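Long-range contacts in leucine aminopeptidase 2, chloroplastic (Streptomyces sp. BC16019, PDB 5LHJ), which takes part in bottromycin maturation and, as a manganese-binding metalloaminopeptidase of family M17, probably removes N-terminal amino acids from peptides: residues Thr225-Val230 with Pro312-Met317; Thr264-Gly269 with His341-Gly346; Gly268-Lys273 with Gly320-Val325; Thr337-Thr342 with Arg431-His436; Thr375-His380 with Gly439-Ala444. One frame throughout, in Å; residues are numbered along the deposited sequence.

Overall arrangement
All five contacts lie in the catalytic domain. Contacts 1 to 4 crowd around the manganese site. Contacts 1 and 2, with centres about 9 Å apart, share the central mixed sheet, where strands 306-316 and 265-266 are parallel neighbours. Contact 3 starts from the same loop as contact 2 (centres about 8 Å apart) and carries it towards a neighbouring subunit. Contact 4 shares H341 and T342 with contact 2 and joins the chain leading into helix 345-358 to segment 431-436. Contact 5, whose segments alternate with those of contact 4, sits about 14 Å from it, centre to centre, and reaches another subunit. The metal-binding residues are thus tied both to the sheet and to the hexamer's interfaces.

Contact 1 of 5, residues Thr225-Val230 with Pro312-Met317; sequences TGLTAV and PLAENM
With chi1 at 173°, L227 swings CG away from its backbone N, and a chi2 of 61° then spreads its two methyls over residues P312-A314. CD1 settles between two strand residues, with L227 CD1 3.6 Å from L313 O and 3.7 Å from A314 CB. CD2 reaches back to the proline, L227 CD2 lying 4.0 Å from P312 CB, and the two side chains meet at a slant. P312 and A314 both point their CB toward the helix. L313 and E315 turn the other way: L313 packs on helix 193-207, while E315 bonds to S234 and forms a salt bridge with R324 of a neighbouring subunit. The arrangement is a helix lying on the large mixed sheet of the M17 catalytic domain, the local axes of 225-230 and 312-316 being 28° apart in direction and 8.4 Å apart at closest approach. One turn further on, V230 packs on E345 and V349 of helix 345-358, and its contact with the strand becomes polar. A water lies within hydrogen-bonding reach of V230 O (2.9 Å) and E315 O (2.8 Å), though it may share its protons with other acceptors, and it accepts from M317 N at 3.0 Å; it fills in where the helix and the strand make no direct hydrogen bond. N316 brings its amide up beside this valine, N316 OD1 standing 4.3 Å from V230 CG1. The nitrogen of the same amide, ND2, donates to D266 OD1 and to T342 O, consistent with N316 being a second-shell residue that helps position the manganese ligand D266.

Contact 2 of 5, residues Thr264-Gly269 with His341-Gly346; sequences TFDSGG and HTDNEG
G268 and D343 bring their CA atoms within 4.2 Å of each other, where the loop after strand 265-266 runs against the type I turn H341-N344 that leads into helix 345-358. T342 ties the two together: T342 OG1 donates to G268 O over 2.7 Å, in the carbonyl plane and on a lone pair, while the same hydroxyl accepts from S271 N. Next to it the carboxylate of D343 leans over the glycine, D343 OD1 coming to 3.4 Å from G268 CA. D343 has its own backbone held as well, since D343 N donates to H341 ND1 at 3.2 Å, in the plane of that ring. On the other segment D266 has CG opposite its backbone N (chi1 177°), which sends the carboxylate towards the turn. D266 OD1 closes an Asx turn by accepting from G268 N at 2.9 Å, the donor lying 51° out of the carboxylate plane. D266 OD2 then faces two more carboxylate oxygens, 3.5 Å from D343 OD1 and 3.6 Å from E345 OE1. The planes of D266 and D343 are 35° apart, and E345, its chain bent at chi2, approaches D266 from the opposite direction. K273 reaches in to form salt bridges with both D266 OD2 and D343 OD1. D266, D343 and E345 bind manganese in this enzyme, together with K261 and D284. No metal occupies the site in this chain, and the three gathered carboxylates form a metal-binding cluster whose mutual repulsion bound manganese would be expected to relieve.

Contact 3 of 5, residues Gly268-Lys273 with Gly320-Val325; sequences GGLSLK and GGALRV
A water donates to L323 O over 2.8 Å and accepts from L270 N at 2.9 Å, one molecule joining the two backbones. Against the same oxygen rests a methyl in plain van der Waals contact, L270 CD1 lying 3.5 Å from L323 O. The leucine gets there by a chi1 of -64° and an extended chi2 of -178°, which carry CD1 on to R324, 4.2 Å from R324 CA. Nearer its base the branch point packs on a methyl, L270 CG standing 4.2 Å from A322 CB. Both segments are loops that follow parallel neighbours of the large mixed sheet, strands 265-266 and 306-316, so they meet beyond the C-terminal ends of those strands, the usual side for the active site in such alpha/beta folds. Further along, S271 OG lies 3.3 Å from V325 CG2, a close apolar contact for a hydroxyl that has its hydrogen bond outside the two segments; the ring of H341 also touches this serine. The loop 268-273 goes on to K273, whose NZ reaches into the manganese site. Outward, the pair faces another subunit: L270 packs on P318 of that neighbour and V325 on its M281. L272 meets L272 of two neighbouring subunits, which places this corner where three subunits of the hexamer come together.

Contact 4 of 5, residues Thr337-Thr342 with Arg431-His436; sequences TEITHT and RVNCSH
N433 works across to residues 340 and 341 with both ends of its amide. Its chi1 of 77° tucks CG between backbone N and carbonyl carbon, turning the group over the opposing chain. N433 OD1 accepts from T340 N at 2.8 Å and, weakly, from H341 N, while N433 ND2 donates to H341 O at 2.9 Å. T340, with chi1 at 55°, splits its duties: OG1 donates to C434 O over 2.7 Å, on an in-plane lone pair, and CG2 packs 3.7 Å from V432 CG1. H341 and C434 lie CB against CB at 3.6 Å, while C434 SG, anti to its backbone N, lies over one face of the H436 ring, offset toward the rim. R431, bent at chi3, brings NH1 edge-on to T337 OG1 for a weak bond (3.3 Å); R431 NE forms a salt bridge to D450, and T337 OG1 also bonds to H331. E338 N donates to R431 O (2.8 Å) and N433 N to E338 O (3.1 Å). This short, weakly bonded parallel pairing, E338 with V432, edges a small three-stranded sheet; the N433 amide prolongs it, holding T340 and H341 just before the manganese ligands D343 and E345.

Contact 5 of 5, residues Thr375-His380 with Gly439-Ala444; sequences TSAAVH and GDTIQA
Of the flat groups, the carboxylate of D440 is the one that meets the opposite segment, D440 OD2 lying 3.6 Å from the methyl T375 CG2. Its other oxygen, OD1, forms a salt bridge with R347, and OD2 also takes a water at 2.8 Å that in turn accepts from A377 N at 3.2 Å. At the edge of the H380 ring ND1 makes a weak in-plane bond to S376 O, while the ring stacks on H380 of a neighbouring subunit and meets H438 of that same subunit with the ring planes about 55° apart. Two threonines carry the centre. T441, with OG1 opposite its carbonyl carbon (chi1 -58°), donates to T375 OG1 over 2.8 Å; T375 (chi1 67°) sets T375 OG1 between its own N and carbonyl carbon, where it also bonds to D462. T441 OG1 comes to 2.7 Å from A378 N as well, close but too badly angled for a hydrogen bond. A377 packs its methyl here, A377 CB standing 3.4 Å from T441 OG1, and the methyl of T375 rests on the next turn, with T375 CG2 3.7 Å from A444 CB. The contact thus joins the chain entering helix 377-382 to the first turn of helix 440-449, which has G439 at its N-cap. Because T441 gives its proton to T375, the hydroxyl of T375 is left to turn its own towards D462, consistent with a short directed chain of buried bonds. D440, in the first turn of its helix and paired with R347, is probably stabilised as a negative charge.

Contact 1 of 5, residues Thr225-Val230 with Pro312-Met317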
# COMPACT_ATOMS: atom_id res chain seq x y z
N THR A 225 -13.77 -8.26 32.58
CA THR A 225 -13.25 -9.25 31.64
C THR A 225 -12.53 -8.63 30.46
O THR A 225 -11.53 -9.17 29.99
CB THR A 225 -14.39 -10.13 31.07
OG1 THR A 225 -15.27 -10.51 32.14
CG2 THR A 225 -13.83 -11.38 30.41
N GLY A 226 -13.05 -7.51 29.98
CA GLY A 226 -12.44 -6.81 28.85
C GLY A 226 -11.04 -6.34 29.19
O GLY A 226 -10.09 -6.55 28.42
N LEU A 227 -10.89 -5.71 30.35
CA LEU A 227 -9.59 -5.24 30.83
C LEU A 227 -8.56 -6.38 30.94
O LEU A 227 -7.44 -6.25 30.44
CB LEU A 227 -9.74 -4.54 32.19
CG LEU A 227 -8.46 -4.13 32.92
CD1 LEU A 227 -7.63 -3.15 32.11
CD2 LEU A 227 -8.83 -3.53 34.26
N THR A 228 -8.94 -7.48 31.59
CA THR A 228 -8.01 -8.61 31.76
C THR A 228 -7.68 -9.30 30.41
O THR A 228 -6.54 -9.66 30.19
CB THR A 228 -8.49 -9.59 32.84
OG1 THR A 228 -9.81 -10.01 32.57
CG2 THR A 228 -8.51 -8.93 34.18
N ALA A 229 -8.65 -9.41 29.50
CA ALA A 229 -8.39 -10.00 28.16
C ALA A 229 -7.44 -9.16 27.31
O ALA A 229 -6.48 -9.69 26.70
CB ALA A 229 -9.70 -10.21 27.41
N VAL A 230 -7.72 -7.86 27.24
CA VAL A 230 -6.90 -6.94 26.46
C VAL A 230 -5.48 -6.86 27.04
O VAL A 230 -4.52 -6.87 26.30
CB VAL A 230 -7.55 -5.54 26.39
CG1 VAL A 230 -6.56 -4.47 25.93
CG2 VAL A 230 -8.78 -5.59 25.48
N PRO A 312 -9.45 1.95 34.35
CA PRO A 312 -8.81 0.72 33.88
C PRO A 312 -7.49 1.00 33.17
O PRO A 312 -7.45 1.83 32.23
CB PRO A 312 -9.85 0.14 32.92
CG PRO A 312 -10.54 1.34 32.36
CD PRO A 312 -10.56 2.36 33.47
N LEU A 313 -6.42 0.33 33.61
CA LEU A 313 -5.06 0.57 33.14
C LEU A 313 -4.46 -0.71 32.57
O LEU A 313 -4.48 -1.74 33.24
CB LEU A 313 -4.19 1.08 34.30
CG LEU A 313 -4.77 2.15 35.22
CD1 LEU A 313 -3.74 2.55 36.27
CD2 LEU A 313 -5.18 3.40 34.46
N ALA A 314 -3.93 -0.65 31.36
CA ALA A 314 -3.34 -1.83 30.71
C ALA A 314 -2.46 -1.44 29.54
O ALA A 314 -2.51 -0.31 29.07
CB ALA A 314 -4.44 -2.78 30.24
N GLU A 315 -1.63 -2.39 29.09
CA GLU A 315 -0.94 -2.30 27.80
C GLU A 315 -1.61 -3.24 26.80
O GLU A 315 -2.10 -4.29 27.18
CB GLU A 315 0.52 -2.69 27.90
CG GLU A 315 1.43 -1.77 28.70
CD GLU A 315 2.91 -2.14 28.55
OE1 GLU A 315 3.22 -3.30 28.17
OE2 GLU A 315 3.77 -1.28 28.82
N ASN A 316 -1.63 -2.85 25.52
CA ASN A 316 -2.10 -3.72 24.43
C ASN A 316 -0.88 -4.11 23.58
O ASN A 316 -0.38 -3.28 22.81
CB ASN A 316 -3.14 -2.96 23.60
CG ASN A 316 -3.82 -3.84 22.54
OD1 ASN A 316 -3.84 -5.06 22.64
ND2 ASN A 316 -4.40 -3.20 21.54
N MET A 317 -0.40 -5.34 23.73
CA MET A 317 0.85 -5.80 23.10
C MET A 317 0.64 -7.09 22.32
O MET A 317 -0.20 -7.90 22.70
CB MET A 317 1.92 -6.07 24.19
CG MET A 317 2.40 -4.86 24.97
SD MET A 317 3.53 -3.86 23.99
CE MET A 317 5.13 -4.49 24.45
O HOH W 1 -1.62 -6.81 26.05

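Contact 2 of 5, residues Thr264-Gly269 with His341-Gly346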
# COMPACT_ATOMS: atom_id res chain seq x y z
N THR A 264 -1.80 2.46 28.68
CA THR A 264 -0.52 3.12 28.80
C THR A 264 0.41 2.92 27.60
O THR A 264 1.27 3.76 27.34
CB THR A 264 0.21 2.73 30.10
OG1 THR A 264 0.45 1.32 30.11
CG2 THR A 264 -0.66 3.11 31.30
N PHE A 265 0.24 1.81 26.89
CA PHE A 265 0.88 1.62 25.60
C PHE A 265 -0.02 0.77 24.73
O PHE A 265 -0.44 -0.31 25.14
CB PHE A 265 2.26 0.97 25.74
CG PHE A 265 2.96 0.83 24.42
CD1 PHE A 265 3.47 1.94 23.78
CD2 PHE A 265 3.00 -0.40 23.79
CE1 PHE A 265 4.06 1.82 22.53
CE2 PHE A 265 3.61 -0.54 22.55
CZ PHE A 265 4.12 0.57 21.92
N ASP A 266 -0.33 1.27 23.53
CA ASP A 266 -1.17 0.56 22.58
C ASP A 266 -0.40 0.34 21.26
O ASP A 266 -0.25 1.26 20.46
CB ASP A 266 -2.45 1.34 22.33
CG ASP A 266 -3.33 0.70 21.29
OD1 ASP A 266 -3.19 -0.52 21.05
OD2 ASP A 266 -4.15 1.42 20.70
N SER A 267 0.03 -0.90 21.05
CA SER A 267 0.70 -1.30 19.82
C SER A 267 -0.28 -1.71 18.72
O SER A 267 0.16 -2.03 17.62
CB SER A 267 1.58 -2.52 20.09
OG SER A 267 0.76 -3.67 20.19
N GLY A 268 -1.57 -1.79 19.04
CA GLY A 268 -2.57 -2.37 18.14
C GLY A 268 -2.82 -3.85 18.38
O GLY A 268 -3.77 -4.40 17.83
N GLY A 269 -1.99 -4.49 19.20
CA GLY A 269 -2.10 -5.94 19.40
C GLY A 269 -1.75 -6.72 18.15
O GLY A 269 -1.06 -6.19 17.26
N HIS A 341 -11.11 -7.00 15.63
CA HIS A 341 -9.87 -6.26 15.38
C HIS A 341 -9.28 -5.91 16.75
O HIS A 341 -9.95 -5.25 17.54
CB HIS A 341 -10.16 -4.99 14.54
CG HIS A 341 -8.95 -4.42 13.85
ND1 HIS A 341 -7.85 -3.98 14.55
CD2 HIS A 341 -8.67 -4.21 12.54
CE1 HIS A 341 -6.94 -3.53 13.71
NE2 HIS A 341 -7.40 -3.68 12.48
N THR A 342 -8.04 -6.34 17.02
CA THR A 342 -7.42 -6.11 18.33
C THR A 342 -7.02 -4.65 18.61
O THR A 342 -6.72 -4.30 19.74
CB THR A 342 -6.19 -7.02 18.57
OG1 THR A 342 -5.14 -6.67 17.66
CG2 THR A 342 -6.57 -8.49 18.41
N ASP A 343 -6.98 -3.81 17.58
CA ASP A 343 -6.75 -2.36 17.74
C ASP A 343 -7.96 -1.57 18.27
O ASP A 343 -7.80 -0.42 18.69
CB ASP A 343 -6.23 -1.74 16.44
CG ASP A 343 -5.62 -0.35 16.64
OD1 ASP A 343 -4.97 -0.08 17.67
OD2 ASP A 343 -5.79 0.50 15.73
N ASN A 344 -9.16 -2.17 18.29
CA ASN A 344 -10.33 -1.52 18.92
C ASN A 344 -10.51 -2.06 20.35
O ASN A 344 -11.60 -2.51 20.74
CB ASN A 344 -11.60 -1.70 18.09
CG ASN A 344 -11.67 -0.73 16.91
OD1 ASN A 344 -10.78 0.11 16.70
ND2 ASN A 344 -12.75 -0.83 16.13
N GLU A 345 -9.44 -1.98 21.11
CA GLU A 345 -9.39 -2.57 22.46
C GLU A 345 -10.00 -1.65 23.51
O GLU A 345 -10.51 -2.14 24.51
CB GLU A 345 -7.95 -2.98 22.82
CG GLU A 345 -7.10 -1.94 23.56
CD GLU A 345 -6.74 -0.71 22.77
OE1 GLU A 345 -6.91 -0.68 21.53
OE2 GLU A 345 -6.26 0.25 23.41
N GLY A 346 -9.95 -0.34 23.29
CA GLY A 346 -10.44 0.63 24.27
C GLY A 346 -11.90 0.41 24.66
O GLY A 346 -12.24 0.42 25.86
O HOH W 2 -7.11 2.60 19.33

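Contact 3 of 5, residues Gly268-Lys273 with Gly320-Val325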
# COMPACT_ATOMS: atom_id res chain seq x y z
N GLY A 268 -1.57 -1.79 19.04
CA GLY A 268 -2.57 -2.37 18.14
C GLY A 268 -2.82 -3.85 18.38
O GLY A 268 -3.77 -4.40 17.83
N GLY A 269 -1.99 -4.49 19.20
CA GLY A 269 -2.10 -5.94 19.40
C GLY A 269 -1.75 -6.72 18.15
O GLY A 269 -1.06 -6.19 17.26
N LEU A 270 -2.25 -7.95 18.05
CA LEU A 270 -1.95 -8.83 16.92
C LEU A 270 -2.40 -8.29 15.56
O LEU A 270 -1.75 -8.55 14.54
CB LEU A 270 -2.59 -10.21 17.13
CG LEU A 270 -2.11 -11.07 18.30
CD1 LEU A 270 -2.85 -12.40 18.28
CD2 LEU A 270 -0.61 -11.30 18.26
N SER A 271 -3.51 -7.55 15.54
CA SER A 271 -4.06 -6.99 14.30
C SER A 271 -3.24 -5.84 13.74
O SER A 271 -3.37 -5.53 12.55
CB SER A 271 -5.50 -6.49 14.51
OG SER A 271 -6.38 -7.53 14.88
N LEU A 272 -2.42 -5.20 14.59
CA LEU A 272 -1.61 -4.02 14.24
C LEU A 272 -2.43 -2.73 14.10
O LEU A 272 -3.66 -2.77 13.93
CB LEU A 272 -0.77 -4.24 12.97
CG LEU A 272 -0.08 -5.58 12.74
CD1 LEU A 272 0.60 -5.60 11.37
CD2 LEU A 272 0.92 -5.83 13.86
N LYS A 273 -1.75 -1.58 14.15
CA LYS A 273 -2.37 -0.28 13.85
C LYS A 273 -2.22 0.01 12.34
O LYS A 273 -1.37 -0.58 11.69
CB LYS A 273 -1.70 0.83 14.69
CG LYS A 273 -1.89 0.63 16.19
CD LYS A 273 -1.56 1.85 17.03
CE LYS A 273 -2.72 2.82 17.12
NZ LYS A 273 -3.76 2.42 18.10
N GLY A 320 2.73 -14.24 22.38
CA GLY A 320 2.20 -15.59 22.29
C GLY A 320 0.92 -15.85 23.07
O GLY A 320 0.18 -16.79 22.74
N GLY A 321 0.70 -15.07 24.13
CA GLY A 321 -0.53 -15.12 24.92
C GLY A 321 -1.49 -13.96 24.75
O GLY A 321 -2.34 -13.76 25.60
N ALA A 322 -1.40 -13.24 23.64
CA ALA A 322 -2.22 -12.03 23.42
C ALA A 322 -3.63 -12.34 22.94
O ALA A 322 -3.89 -13.38 22.34
CB ALA A 322 -1.54 -11.10 22.44
N LEU A 323 -4.53 -11.39 23.18
CA LEU A 323 -5.92 -11.47 22.71
C LEU A 323 -5.98 -11.74 21.21
O LEU A 323 -5.28 -11.09 20.44
CB LEU A 323 -6.64 -10.16 23.04
CG LEU A 323 -8.15 -10.11 22.76
CD1 LEU A 323 -8.94 -11.22 23.43
CD2 LEU A 323 -8.67 -8.77 23.23
N ARG A 324 -6.79 -12.71 20.81
CA ARG A 324 -6.83 -13.17 19.41
C ARG A 324 -8.05 -12.63 18.69
O ARG A 324 -9.13 -12.54 19.27
CB ARG A 324 -6.86 -14.70 19.33
CG ARG A 324 -5.63 -15.43 19.87
CD ARG A 324 -5.92 -16.89 20.23
NE ARG A 324 -6.64 -16.86 21.48
CZ ARG A 324 -6.41 -17.57 22.57
NH1 ARG A 324 -5.51 -18.56 22.64
NH2 ARG A 324 -7.18 -17.31 23.62
N VAL A 325 -7.90 -12.37 17.40
CA VAL A 325 -9.05 -12.11 16.53
C VAL A 325 -9.95 -13.34 16.53
O VAL A 325 -9.46 -14.47 16.35
CB VAL A 325 -8.59 -11.78 15.09
CG1 VAL A 325 -9.78 -11.70 14.14
CG2 VAL A 325 -7.79 -10.48 15.08
O HOH W 3 -3.76 -8.73 20.43

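Contact 4 of 5, residues Thr337-Thr342 with Arg431-His436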
# COMPACT_ATOMS: atom_id res chain seq x y z
N THR A 337 -18.94 -9.97 23.48
CA THR A 337 -18.33 -9.23 22.38
C THR A 337 -17.34 -10.10 21.65
O THR A 337 -16.48 -10.72 22.27
CB THR A 337 -17.59 -7.98 22.89
OG1 THR A 337 -18.52 -7.11 23.55
CG2 THR A 337 -16.89 -7.23 21.78
N GLU A 338 -17.45 -10.10 20.32
CA GLU A 338 -16.51 -10.76 19.43
C GLU A 338 -15.40 -9.78 19.05
O GLU A 338 -15.69 -8.67 18.58
CB GLU A 338 -17.21 -11.24 18.17
CG GLU A 338 -16.30 -12.01 17.23
CD GLU A 338 -16.93 -12.36 15.89
OE1 GLU A 338 -17.97 -11.77 15.50
OE2 GLU A 338 -16.36 -13.22 15.21
N ILE A 339 -14.15 -10.19 19.24
CA ILE A 339 -12.98 -9.39 18.89
C ILE A 339 -12.68 -9.57 17.41
O ILE A 339 -12.08 -10.57 16.99
CB ILE A 339 -11.73 -9.74 19.74
CG1 ILE A 339 -12.04 -9.66 21.24
CG2 ILE A 339 -10.55 -8.82 19.38
CD1 ILE A 339 -12.56 -8.33 21.74
N THR A 340 -13.13 -8.62 16.60
CA THR A 340 -12.85 -8.67 15.17
C THR A 340 -11.61 -7.87 14.75
O THR A 340 -11.13 -8.03 13.63
CB THR A 340 -14.08 -8.21 14.37
OG1 THR A 340 -14.46 -6.91 14.81
CG2 THR A 340 -15.26 -9.19 14.58
N HIS A 341 -11.11 -7.00 15.63
CA HIS A 341 -9.87 -6.26 15.38
C HIS A 341 -9.28 -5.91 16.75
O HIS A 341 -9.95 -5.25 17.54
CB HIS A 341 -10.16 -4.99 14.54
CG HIS A 341 -8.95 -4.42 13.85
ND1 HIS A 341 -7.85 -3.98 14.55
CD2 HIS A 341 -8.67 -4.21 12.54
CE1 HIS A 341 -6.94 -3.53 13.71
NE2 HIS A 341 -7.40 -3.68 12.48
N THR A 342 -8.04 -6.34 17.02
CA THR A 342 -7.42 -6.11 18.33
C THR A 342 -7.02 -4.65 18.61
O THR A 342 -6.72 -4.30 19.74
CB THR A 342 -6.19 -7.02 18.57
OG1 THR A 342 -5.14 -6.67 17.66
CG2 THR A 342 -6.57 -8.49 18.41
N ARG A 431 -22.29 -8.64 19.95
CA ARG A 431 -21.79 -7.51 19.17
C ARG A 431 -20.35 -7.76 18.75
O ARG A 431 -19.68 -8.66 19.30
CB ARG A 431 -21.83 -6.24 20.01
CG ARG A 431 -20.97 -6.34 21.26
CD ARG A 431 -21.12 -5.14 22.15
NE ARG A 431 -22.32 -5.11 22.97
CZ ARG A 431 -22.57 -5.87 24.04
NH1 ARG A 431 -21.74 -6.84 24.43
NH2 ARG A 431 -23.68 -5.66 24.72
N VAL A 432 -19.89 -6.95 17.81
CA VAL A 432 -18.46 -6.89 17.44
C VAL A 432 -17.81 -5.63 18.00
O VAL A 432 -18.50 -4.64 18.27
CB VAL A 432 -18.23 -6.91 15.92
CG1 VAL A 432 -18.77 -8.19 15.31
CG2 VAL A 432 -18.83 -5.67 15.21
N ASN A 433 -16.49 -5.66 18.13
CA ASN A 433 -15.73 -4.43 18.44
C ASN A 433 -15.23 -3.68 17.23
O ASN A 433 -14.61 -2.63 17.39
CB ASN A 433 -14.58 -4.70 19.43
CG ASN A 433 -13.37 -5.35 18.79
OD1 ASN A 433 -13.47 -6.10 17.82
ND2 ASN A 433 -12.20 -5.06 19.35
N CYS A 434 -15.49 -4.20 16.02
CA CYS A 434 -15.08 -3.52 14.78
C CYS A 434 -15.89 -4.03 13.61
O CYS A 434 -15.95 -5.25 13.36
CB CYS A 434 -13.60 -3.78 14.51
SG CYS A 434 -12.93 -2.94 13.05
N SER A 435 -16.53 -3.11 12.88
CA SER A 435 -17.34 -3.47 11.70
C SER A 435 -16.54 -3.53 10.41
O SER A 435 -17.06 -4.03 9.39
CB SER A 435 -18.46 -2.46 11.51
OG SER A 435 -17.93 -1.20 11.17
N HIS A 436 -15.34 -2.96 10.41
CA HIS A 436 -14.55 -2.74 9.20
C HIS A 436 -15.29 -1.87 8.18
O HIS A 436 -14.98 -1.92 6.99
CB HIS A 436 -14.11 -4.06 8.55
CG HIS A 436 -13.42 -4.99 9.49
ND1 HIS A 436 -14.05 -6.08 10.06
CD2 HIS A 436 -12.15 -5.00 9.96
CE1 HIS A 436 -13.21 -6.71 10.85
NE2 HIS A 436 -12.05 -6.07 10.82

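Contact 5 of 5, residues Thr375-His380 with Gly439-Ala444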
# COMPACT_ATOMS: atom_id res chain seq x y z
N THR A 375 -11.14 6.62 19.05
CA THR A 375 -11.19 6.28 17.62
C THR A 375 -10.43 7.24 16.75
O THR A 375 -10.43 8.44 17.01
CB THR A 375 -12.64 6.22 17.09
OG1 THR A 375 -13.24 7.54 17.10
CG2 THR A 375 -13.46 5.27 17.93
N SER A 376 -9.81 6.71 15.70
CA SER A 376 -9.09 7.53 14.74
C SER A 376 -10.02 8.12 13.69
O SER A 376 -9.68 9.11 13.06
CB SER A 376 -7.99 6.71 14.07
OG SER A 376 -8.55 5.57 13.43
N ALA A 377 -11.20 7.53 13.51
CA ALA A 377 -12.13 7.94 12.46
C ALA A 377 -12.64 9.36 12.70
O ALA A 377 -12.85 10.09 11.73
CB ALA A 377 -13.29 6.97 12.35
N ALA A 378 -12.76 9.72 13.99
CA ALA A 378 -13.17 11.06 14.47
C ALA A 378 -12.45 12.17 13.70
O ALA A 378 -13.09 12.96 12.98
CB ALA A 378 -12.92 11.18 15.97
N VAL A 379 -11.13 12.13 13.79
CA VAL A 379 -10.24 13.14 13.25
C VAL A 379 -10.42 13.43 11.75
O VAL A 379 -10.23 14.57 11.34
CB VAL A 379 -8.76 12.81 13.59
CG1 VAL A 379 -8.20 11.67 12.75
CG2 VAL A 379 -7.88 14.04 13.48
N HIS A 380 -10.81 12.44 10.94
CA HIS A 380 -10.91 12.62 9.49
C HIS A 380 -11.81 13.78 9.07
O HIS A 380 -11.43 14.55 8.20
CB HIS A 380 -11.38 11.33 8.79
CG HIS A 380 -10.29 10.31 8.62
ND1 HIS A 380 -9.77 9.60 9.68
CD2 HIS A 380 -9.64 9.89 7.52
CE1 HIS A 380 -8.84 8.77 9.23
NE2 HIS A 380 -8.74 8.93 7.92
N GLY A 439 -17.85 4.87 9.82
CA GLY A 439 -18.69 5.26 10.96
C GLY A 439 -18.23 4.74 12.32
O GLY A 439 -19.02 4.72 13.28
N ASP A 440 -16.95 4.35 12.43
CA ASP A 440 -16.48 3.73 13.68
C ASP A 440 -16.61 4.64 14.92
O ASP A 440 -16.82 4.14 16.03
CB ASP A 440 -15.04 3.21 13.57
CG ASP A 440 -14.63 2.38 14.78
OD1 ASP A 440 -15.35 1.41 15.11
OD2 ASP A 440 -13.62 2.74 15.43
N THR A 441 -16.48 5.95 14.76
CA THR A 441 -16.61 6.87 15.90
C THR A 441 -18.02 6.78 16.51
O THR A 441 -18.18 6.67 17.73
CB THR A 441 -16.26 8.33 15.52
OG1 THR A 441 -14.92 8.40 15.01
CG2 THR A 441 -16.37 9.24 16.74
N ILE A 442 -19.03 6.77 15.64
CA ILE A 442 -20.42 6.62 16.08
C ILE A 442 -20.68 5.19 16.60
O ILE A 442 -21.30 5.00 17.66
CB ILE A 442 -21.42 7.07 14.98
CG1 ILE A 442 -21.18 8.57 14.69
CG2 ILE A 442 -22.85 6.76 15.42
CD1 ILE A 442 -22.16 9.26 13.79
N GLN A 443 -20.16 4.19 15.89
CA GLN A 443 -20.33 2.80 16.32
C GLN A 443 -19.71 2.56 17.70
O GLN A 443 -20.30 1.85 18.51
CB GLN A 443 -19.72 1.83 15.30
CG GLN A 443 -20.46 1.84 13.97
CD GLN A 443 -19.61 1.31 12.83
OE1 GLN A 443 -18.73 0.48 13.03
NE2 GLN A 443 -19.89 1.78 11.62
N ALA A 444 -18.55 3.17 17.97
CA ALA A 444 -17.90 2.99 19.29
C ALA A 444 -18.76 3.57 20.42
O ALA A 444 -18.86 2.98 21.51
CB ALA A 444 -16.52 3.61 19.31
O HOH W 4 -11.75 4.46 14.22